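Alpha/beta hydrolase (Paenibacillus sp. VTT E-133280, PDB 6TJ2) probably hydrolyses methyl salicylate to salicylic acid, as an extracellular esterase of the alpha/beta-hydrolase family related to tobacco salicylic acid binding protein 2. Local coordinates at residues 177-180 / 181-185; 191-194 / 195-198; 159-162 / 163-166. All blocks are in the same frame, centred on the assembly; numbering follows the deposited sequence.

Contact 1. Residues 177-180 / 181-185; sequences LPFP and LFRDT
Phe182, Arg183 and Asp184 each donate their backbone N-H to the carbonyl four residues back, on Pro178, Phe179 and Pro180, which makes the first turn of helix 179-185 with Pro178 at its N-cap. The shortest of the three links Arg183 N to Phe179 O at 2.7 Å. Pro180 suits this first turn, where a backbone N-H is not needed within the helix. The helix belongs to the insertion that probably forms the cap over the catalytic domain.

The main side-chain meeting is a CH-pi contact. With CG anti to the backbone N (chi1 -179°), the Phe179 ring runs alongside the Arg183 chain, and Arg183 CB sits over one ring face, 4.0 Å from the centroid. Leu177 comes in from before the helix: its CD1 reaches Phe182 CD1 at 3.9 Å, at the edge of that ring, which also meets Tyr199. At the far end Leu181 O is gripped twice by Thr185, whose N and OG1 approach from opposite faces of the carbonyl plane, OG1 at 2.8 Å.

Phe179 thus packs on the aliphatic root of Arg183, while the charged end turns to Ala190 O and to Asp285 O of the second subunit. The subunit contact mixes apolar packing of Leu181 on Val254 of that subunit with salt bridges from Asp184 to its Arg136 and Arg256, which probably stabilise the negative charge of Asp184.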
ATOM      1  N   LEU A 177       5.826  27.226  -1.579  1.00 12.71           N
ATOM      2  CA  LEU A 177       4.933  26.330  -0.860  1.00 13.76           C
ATOM      3  C   LEU A 177       4.582  26.943   0.477  1.00 12.27           C
ATOM      4  O   LEU A 177       5.494  27.310   1.200  1.00 13.61           O
ATOM      5  CB  LEU A 177       5.586  24.974  -0.599  1.00 13.99           C
ATOM      6  CG  LEU A 177       5.957  24.157  -1.816  1.00 15.30           C
ATOM      7  CD1 LEU A 177       6.767  22.928  -1.386  1.00 15.65           C
ATOM      8  CD2 LEU A 177       4.698  23.818  -2.571  1.00 16.58           C
ATOM      9  N   PRO A 178       3.325  27.046   0.899  1.00 12.57           N
ATOM     10  CA  PRO A 178       2.995  27.470   2.251  1.00 11.78           C
ATOM     11  C   PRO A 178       3.553  26.454   3.239  1.00 12.59           C
ATOM     12  O   PRO A 178       3.490  25.231   2.962  1.00 14.15           O
ATOM     13  CB  PRO A 178       1.475  27.551   2.322  1.00 15.50           C
ATOM     14  CG  PRO A 178       1.073  27.636   0.871  1.00 18.16           C
ATOM     15  CD  PRO A 178       2.133  26.918   0.073  1.00 15.36           C
ATOM     16  N   PHE A 179       3.939  26.876   4.424  1.00 12.80           N
ATOM     17  CA  PHE A 179       4.567  25.954   5.386  1.00 11.32           C
ATOM     18  C   PHE A 179       3.563  24.906   5.852  1.00 12.25           C
ATOM     19  O   PHE A 179       3.951  23.723   5.987  1.00 12.00           O
ATOM     20  CB  PHE A 179       5.169  26.703   6.583  1.00 11.63           C
ATOM     21  CG  PHE A 179       5.846  25.793   7.569  1.00 12.49           C
ATOM     22  CD1 PHE A 179       6.895  24.964   7.207  1.00 11.94           C
ATOM     23  CD2 PHE A 179       5.377  25.656   8.861  1.00 13.04           C
ATOM     24  CE1 PHE A 179       7.483  24.084   8.098  1.00 12.68           C
ATOM     25  CE2 PHE A 179       5.982  24.777   9.766  1.00 14.26           C
ATOM     26  CZ  PHE A 179       7.018  23.974   9.375  1.00 12.37           C
ATOM     27  N   PRO A 180       2.285  25.206   6.129  1.00 11.69           N
ATOM     28  CA  PRO A 180       1.411  24.133   6.637  1.00 12.76           C
ATOM     29  C   PRO A 180       1.301  22.993   5.618  1.00 13.37           C
ATOM     30  O   PRO A 180       1.363  21.792   5.978  1.00 12.89           O
ATOM     31  CB  PRO A 180       0.084  24.850   6.905  1.00 13.93           C
ATOM     32  CG  PRO A 180       0.511  26.289   7.228  1.00 14.41           C
ATOM     33  CD  PRO A 180       1.602  26.508   6.200  1.00 14.42           C
ATOM     34  N   LEU A 181       1.145  23.278   4.344  1.00 11.95           N
ATOM     35  CA  LEU A 181       1.117  22.301   3.239  1.00 11.35           C
ATOM     36  C   LEU A 181       2.432  21.555   3.228  1.00 10.53           C
ATOM     37  O   LEU A 181       2.436  20.290   3.183  1.00 12.04           O
ATOM     38  CB  LEU A 181       0.882  22.986   1.893  1.00 14.26           C
ATOM     39  CG  LEU A 181       0.847  22.045   0.705  1.00 14.69           C
ATOM     40  CD1 LEU A 181      -0.344  21.103   0.719  1.00 14.62           C
ATOM     41  CD2 LEU A 181       0.926  22.811  -0.603  1.00 16.28           C
ATOM     42  N   PHE A 182       3.552  22.214   3.254  1.00  9.93           N
ATOM     43  CA  PHE A 182       4.848  21.578   3.265  1.00  9.78           C
ATOM     44  C   PHE A 182       4.995  20.643   4.455  1.00 10.43           C
ATOM     45  O   PHE A 182       5.404  19.450   4.290  1.00  9.95           O
ATOM     46  CB  PHE A 182       5.941  22.652   3.234  1.00 10.35           C
ATOM     47  CG  PHE A 182       7.340  22.105   3.262  1.00 10.14           C
ATOM     48  CD1 PHE A 182       7.990  21.735   2.100  1.00 12.04           C
ATOM     49  CD2 PHE A 182       8.045  21.982   4.447  1.00 11.64           C
ATOM     50  CE1 PHE A 182       9.299  21.275   2.115  1.00 13.09           C
ATOM     51  CE2 PHE A 182       9.343  21.503   4.458  1.00 10.96           C
ATOM     52  CZ  PHE A 182       9.953  21.127   3.294  1.00 11.06           C
ATOM     53  N   ARG A 183       4.675  21.153   5.637  1.00  9.58           N
ATOM     54  CA  ARG A 183       4.905  20.403   6.894  1.00 10.55           C
ATOM     55  C   ARG A 183       4.111  19.103   6.848  1.00  9.77           C
ATOM     56  O   ARG A 183       4.598  18.066   7.321  1.00 11.13           O
ATOM     57  CB  ARG A 183       4.570  21.309   8.082  1.00 10.55           C
ATOM     58  CG  ARG A 183       5.056  20.729   9.420  1.00 11.50           C
ATOM     59  CD  ARG A 183       4.006  19.820  10.033  1.00 11.70           C
ATOM     60  NE  ARG A 183       4.521  19.174  11.229  1.00 12.63           N
ATOM     61  CZ  ARG A 183       5.266  18.081  11.260  1.00 12.11           C
ATOM     62  NH1 ARG A 183       5.658  17.462  10.164  1.00 12.43           N
ATOM     63  NH2 ARG A 183       5.684  17.591  12.405  1.00 12.32           N
ATOM     64  N   ASP A 184       2.866  19.197   6.447  1.00 10.05           N
ATOM     65  CA  ASP A 184       1.932  18.060   6.536  1.00  9.78           C
ATOM     66  C   ASP A 184       1.944  17.163   5.295  1.00 10.00           C
ATOM     67  O   ASP A 184       1.450  16.040   5.445  1.00 10.46           O
ATOM     68  CB  ASP A 184       0.531  18.497   6.974  1.00 11.28           C
ATOM     69  CG  ASP A 184       0.418  18.739   8.475  1.00 12.86           C
ATOM     70  OD1 ASP A 184       1.261  18.301   9.229  1.00 11.85           O
ATOM     71  OD2 ASP A 184      -0.654  19.272   8.828  1.00 16.79           O
ATOM     72  N   THR A 185       2.481  17.574   4.156  1.00  9.81           N
ATOM     73  CA  THR A 185       2.420  16.723   2.952  1.00 10.22           C
ATOM     74  C   THR A 185       3.749  16.504   2.287  1.00 10.15           C
ATOM     75  O   THR A 185       3.807  15.557   1.476  1.00 10.43           O
ATOM     76  CB  THR A 185       1.398  17.202   1.922  1.00 11.43           C
ATOM     77  OG1 THR A 185       1.864  18.369   1.250  1.00 11.84           O
ATOM     78  CG2 THR A 185       0.055  17.453   2.561  1.00 12.21           C
TER

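Contact 2. Residues 191-194 / 195-198; sequences SLAQ and AQAF
Leu192 and Gln196 are brought together by different first torsions: Leu192 sets CG anti to its own N (chi1 179°), whereas Gln196 sets CG anti to its carbonyl carbon (chi1 -69°) and then runs extended. They lie one turn apart on helix 192-200, which opens with a capping box formed by Ser191, the N-cap residue, and Gln194. The amide of Gln196 lies across the leucine branch, with Gln196 NE2 3.7 Å from Leu192 CG, so that an apolar group packs against an amide.

In the capping box Gln194 N donates to Ser191 OG at 3.2 Å, and in return Ser191 N donates to Gln194 OE1 at 3.0 Å. Both bonds are nearly straight, the second at 164°, though its donor is tilted from the plane of the side-chain carbonyl. This reciprocal pair satisfies a backbone N-H of the first turn, which has no preceding helical carbonyl to use, and holds the Gln194 side chain back over the helix start. Four regular backbone bonds follow, from Ala195 N to Ser191 O through to Phe198 N to Gln194 O.

Around the helix, Ala195 packs on Phe179 and Arg183 of helix 179-185. Phe198 is buried against Val187, Thr266 and Arg269, while Ser191 and Leu192 pack on Arg284 and Asp285 of the second subunit.

The carbonyl of Gln194 has a second neighbour besides Phe198 N. The Phe198 ring is turned so that Gln194 O lies over one of its faces, 3.1 Å above the ring plane and displaced toward the rim, with Phe198 CD2 3.2 Å from that oxygen.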
ATOM      1  N   SER A 191       9.693  15.711  12.600  1.00 12.34           N
ATOM      2  CA  SER A 191       9.308  16.561  13.739  1.00 12.71           C
ATOM      3  C   SER A 191       9.097  17.990  13.244  1.00 12.62           C
ATOM      4  O   SER A 191       9.542  18.334  12.143  1.00 12.73           O
ATOM      5  CB  SER A 191      10.375  16.511  14.806  1.00 14.56           C
ATOM      6  OG  SER A 191      11.538  17.203  14.374  1.00 16.35           O
ATOM      7  N   LEU A 192       8.483  18.826  14.040  1.00 13.47           N
ATOM      8  CA  LEU A 192       8.303  20.244  13.659  1.00 12.78           C
ATOM      9  C   LEU A 192       9.670  20.926  13.490  1.00 13.60           C
ATOM     10  O   LEU A 192       9.861  21.651  12.514  1.00 12.69           O
ATOM     11  CB  LEU A 192       7.510  20.984  14.716  1.00 13.01           C
ATOM     12  CG  LEU A 192       7.326  22.459  14.369  1.00 14.50           C
ATOM     13  CD1 LEU A 192       6.566  22.637  13.078  1.00 15.97           C
ATOM     14  CD2 LEU A 192       6.626  23.183  15.526  1.00 15.88           C
ATOM     15  N   ALA A 193      10.635  20.666  14.357  1.00 13.64           N
ATOM     16  CA  ALA A 193      11.949  21.345  14.246  1.00 14.71           C
ATOM     17  C   ALA A 193      12.620  20.914  12.965  1.00 13.26           C
ATOM     18  O   ALA A 193      13.246  21.720  12.262  1.00 13.56           O
ATOM     19  CB  ALA A 193      12.856  21.048  15.398  1.00 16.12           C
ATOM     20  N   GLN A 194      12.531  19.646  12.600  1.00 12.51           N
ATOM     21  CA  GLN A 194      13.090  19.133  11.330  1.00 11.98           C
ATOM     22  C   GLN A 194      12.360  19.797  10.147  1.00 12.15           C
ATOM     23  O   GLN A 194      12.987  20.258   9.199  1.00 11.82           O
ATOM     24  CB  GLN A 194      12.977  17.605  11.246  1.00 12.78           C
ATOM     25  CG  GLN A 194      13.913  16.865  12.183  1.00 14.15           C
ATOM     26  CD  GLN A 194      13.657  15.388  12.215  1.00 14.83           C
ATOM     27  OE1 GLN A 194      12.501  14.935  12.046  1.00 15.23           O
ATOM     28  NE2 GLN A 194      14.737  14.624  12.381  1.00 16.76           N
ATOM     29  N   ALA A 195      11.066  19.830  10.220  1.00 10.76           N
ATOM     30  CA  ALA A 195      10.239  20.430   9.169  1.00 10.73           C
ATOM     31  C   ALA A 195      10.641  21.882   8.910  1.00 10.93           C
ATOM     32  O   ALA A 195      10.753  22.329   7.764  1.00 11.73           O
ATOM     33  CB  ALA A 195       8.772  20.310   9.499  1.00 10.92           C
ATOM     34  N   GLN A 196      10.850  22.611   9.996  1.00 11.70           N
ATOM     35  CA  GLN A 196      11.236  24.043   9.880  1.00 11.83           C
ATOM     36  C   GLN A 196      12.605  24.115   9.212  1.00 11.81           C
ATOM     37  O   GLN A 196      12.801  24.988   8.334  1.00 12.73           O
ATOM     38  CB  GLN A 196      11.242  24.681  11.260  1.00 12.22           C
ATOM     39  CG  GLN A 196       9.868  24.855  11.911  1.00 12.87           C
ATOM     40  CD  GLN A 196       9.869  25.113  13.399  1.00 13.31           C
ATOM     41  OE1 GLN A 196      10.825  24.743  14.061  1.00 14.80           O
ATOM     42  NE2 GLN A 196       8.824  25.785  13.857  1.00 15.58           N
ATOM     43  N   ALA A 197      13.547  23.287   9.620  1.00 12.01           N
ATOM     44  CA  ALA A 197      14.901  23.302   9.031  1.00 13.06           C
ATOM     45  C   ALA A 197      14.815  22.982   7.545  1.00 12.11           C
ATOM     46  O   ALA A 197      15.436  23.625   6.688  1.00 13.79           O
ATOM     47  CB  ALA A 197      15.813  22.341   9.726  1.00 13.97           C
ATOM     48  N   PHE A 198      14.023  21.994   7.161  1.00 11.37           N
ATOM     49  CA  PHE A 198      13.888  21.577   5.755  1.00 12.41           C
ATOM     50  C   PHE A 198      13.145  22.645   4.956  1.00 11.92           C
ATOM     51  O   PHE A 198      13.497  22.893   3.786  1.00 12.72           O
ATOM     52  CB  PHE A 198      13.195  20.224   5.634  1.00 12.55           C
ATOM     53  CG  PHE A 198      13.901  19.103   6.359  1.00 13.88           C
ATOM     54  CD1 PHE A 198      15.258  19.091   6.524  1.00 16.04           C
ATOM     55  CD2 PHE A 198      13.157  18.067   6.840  1.00 14.24           C
ATOM     56  CE1 PHE A 198      15.915  18.026   7.160  1.00 18.25           C
ATOM     57  CE2 PHE A 198      13.804  17.009   7.476  1.00 15.88           C
ATOM     58  CZ  PHE A 198      15.144  17.009   7.654  1.00 17.22           C
TER

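Contact 3. Residues 159-162 / 163-166; sequences SLKS and FEQL
Ser159 to Ser162 accept backbone hydrogen bonds from Phe163 to Leu166 in strict order, so the eight residues form a regular stretch within helix 157-170. The four bonds are alike in length, from 2.9 Å for Phe163 N to Ser159 O up to 3.0 Å for Glu164 N to Leu160 O.

Packing of a polar end on an aliphatic chain occurs twice, once at the flank, where Leu160 and Glu164 also touch Phe211, and once on the exposed side, at Lys161 and Gln165. Glu164 crosses Leu160, its carboxylate oxygen OE2 lying 3.8 Å from Leu160 CG. Glu164 CG, turned anti to the carbonyl carbon (chi1 -67°), heads back toward the preceding turn and passes 3.2 Å from Leu160 O. Lys161 and Gln165 lie side by side and point the same way, with Gln165 NE2 3.9 Å from Lys161 CG. Here the aliphatic part of the lysine, rather than its ammonium group, meets the amide.

Apolar packing centres on Phe163, the buried residue of the group. It starts close to the previous turn, its CD2 3.5 Å from Ser159 O; its ring then meets Phe155 edge-to-face and packs on Leu177 and Phe211. Leu166 lies at the margin against Pro178, and its CD1 also approaches Ser162 OG at 4.2 Å.

With polar chains folded along one side and Phe163 pointing inward, this is an amphipathic surface helix. It lies between strands 134-139 and 226-231 in the chain, consistent with the cap insertion that many alpha/beta hydrolases carry at this point.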
ATOM      1  N   SER A 159      -5.290  20.704  -6.397  1.00 19.55           N
ATOM      2  CA  SER A 159      -3.843  21.025  -6.229  1.00 19.97           C
ATOM      3  C   SER A 159      -3.381  21.835  -7.439  1.00 18.63           C
ATOM      4  O   SER A 159      -2.578  22.817  -7.305  1.00 19.99           O
ATOM      5  CB  SER A 159      -3.011  19.775  -6.092  1.00 22.05           C
ATOM      6  OG  SER A 159      -3.359  19.030  -4.942  1.00 27.76           O
ATOM      7  N   LEU A 160      -3.761  21.482  -8.648  1.00 17.16           N
ATOM      8  CA  LEU A 160      -3.332  22.230  -9.817  1.00 17.70           C
ATOM      9  C   LEU A 160      -3.790  23.693  -9.718  1.00 19.35           C
ATOM     10  O   LEU A 160      -2.989  24.607 -10.019  1.00 18.54           O
ATOM     11  CB  LEU A 160      -3.876  21.545 -11.068  1.00 18.02           C
ATOM     12  CG  LEU A 160      -3.689  22.287 -12.344  1.00 18.03           C
ATOM     13  CD1 LEU A 160      -2.222  22.489 -12.575  1.00 19.09           C
ATOM     14  CD2 LEU A 160      -4.323  21.541 -13.507  1.00 20.19           C
ATOM     15  N   LYS A 161      -5.048  23.895  -9.368  1.00 20.32           N
ATOM     16  CA  LYS A 161      -5.571  25.279  -9.215  1.00 21.08           C
ATOM     17  C   LYS A 161      -4.766  26.030  -8.136  1.00 20.40           C
ATOM     18  O   LYS A 161      -4.417  27.181  -8.417  1.00 20.87           O
ATOM     19  CB  LYS A 161      -7.077  25.244  -8.943  1.00 23.64           C
ATOM     20  CG  LYS A 161      -7.768  26.609  -8.957  1.00 29.52           C
ATOM     21  CD  LYS A 161      -9.285  26.502  -8.806  1.00 36.87           C
ATOM     22  CE  LYS A 161      -9.868  25.177  -9.272  1.00 45.56           C
ATOM     23  NZ  LYS A 161     -11.351  25.198  -9.352  1.00 54.43           N
ATOM     24  N   SER A 162      -4.454  25.403  -7.025  1.00 17.86           N
ATOM     25  CA  SER A 162      -3.691  25.973  -5.890  1.00 19.26           C
ATOM     26  C   SER A 162      -2.309  26.412  -6.404  1.00 18.16           C
ATOM     27  O   SER A 162      -1.872  27.560  -6.126  1.00 18.61           O
ATOM     28  CB  SER A 162      -3.601  25.019  -4.772  1.00 24.03           C
ATOM     29  OG  SER A 162      -2.543  25.322  -3.871  1.00 36.31           O
ATOM     30  N   PHE A 163      -1.619  25.600  -7.203  1.00 16.83           N
ATOM     31  CA  PHE A 163      -0.298  25.963  -7.759  1.00 16.12           C
ATOM     32  C   PHE A 163      -0.448  27.141  -8.724  1.00 16.90           C
ATOM     33  O   PHE A 163       0.382  28.029  -8.698  1.00 15.50           O
ATOM     34  CB  PHE A 163       0.373  24.806  -8.505  1.00 16.28           C
ATOM     35  CG  PHE A 163       0.921  23.709  -7.626  1.00 19.41           C
ATOM     36  CD1 PHE A 163       1.549  23.981  -6.426  1.00 21.34           C
ATOM     37  CD2 PHE A 163       0.851  22.390  -8.072  1.00 23.57           C
ATOM     38  CE1 PHE A 163       2.049  22.946  -5.637  1.00 25.82           C
ATOM     39  CE2 PHE A 163       1.383  21.363  -7.297  1.00 26.12           C
ATOM     40  CZ  PHE A 163       1.943  21.643  -6.068  1.00 28.10           C
ATOM     41  N   GLU A 164      -1.500  27.171  -9.555  1.00 16.35           N
ATOM     42  CA  GLU A 164      -1.737  28.285 -10.492  1.00 16.58           C
ATOM     43  C   GLU A 164      -1.950  29.563  -9.670  1.00 16.80           C
ATOM     44  O   GLU A 164      -1.358  30.610 -10.013  1.00 18.54           O
ATOM     45  CB  GLU A 164      -2.955  27.981 -11.360  1.00 18.14           C
ATOM     46  CG  GLU A 164      -2.798  26.832 -12.331  1.00 21.29           C
ATOM     47  CD  GLU A 164      -4.112  26.433 -13.011  1.00 26.52           C
ATOM     48  OE1 GLU A 164      -5.192  26.863 -12.578  1.00 29.65           O
ATOM     49  OE2 GLU A 164      -4.056  25.691 -13.986  1.00 32.76           O
ATOM     50  N   GLN A 165      -2.679  29.466  -8.579  1.00 17.33           N
ATOM     51  CA  GLN A 165      -2.979  30.634  -7.710  1.00 18.60           C
ATOM     52  C   GLN A 165      -1.691  31.122  -7.045  1.00 19.08           C
ATOM     53  O   GLN A 165      -1.470  32.346  -6.984  1.00 18.84           O
ATOM     54  CB  GLN A 165      -4.017  30.279  -6.683  1.00 21.97           C
ATOM     55  CG  GLN A 165      -5.406  30.220  -7.309  1.00 25.93           C
ATOM     56  CD  GLN A 165      -6.441  29.641  -6.379  1.00 29.83           C
ATOM     57  OE1 GLN A 165      -6.139  29.025  -5.355  1.00 38.07           O
ATOM     58  NE2 GLN A 165      -7.699  29.826  -6.754  1.00 37.91           N
ATOM     59  N   LEU A 166      -0.858  30.229  -6.542  1.00 16.62           N
ATOM     60  CA  LEU A 166       0.443  30.603  -5.934  1.00 15.92           C
ATOM     61  C   LEU A 166       1.330  31.247  -6.987  1.00 15.78           C
ATOM     62  O   LEU A 166       1.969  32.264  -6.644  1.00 15.65           O
ATOM     63  CB  LEU A 166       1.146  29.394  -5.317  1.00 15.29           C
ATOM     64  CG  LEU A 166       0.507  28.858  -4.050  1.00 16.24           C
ATOM     65  CD1 LEU A 166       1.028  27.496  -3.685  1.00 16.81           C
ATOM     66  CD2 LEU A 166       0.659  29.800  -2.860  1.00 18.68           C
TER

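Overall arrangement
From the N terminus the chain reaches contact 3 first, on helix 157-170, then contact 1 at the start of helix 179-185, and last contact 2 at the start of helix 192-200. Each closes a single stretch of helical turn and is complete before the next begins, so they follow in series without nesting or crossing. Contact 1 is the middle piece: residues 177-178 abut helix 157-170, while 179-183 abut helix 192-200, where Phe182 CE2 comes 3.7 Å from Ala195 O. Contacts 2 and 3 stay about 15 Å apart at their nearest atoms. Together they join three successive helices inserted between strands 134-139 and 226-231, of which the latter two reach the subunit interface.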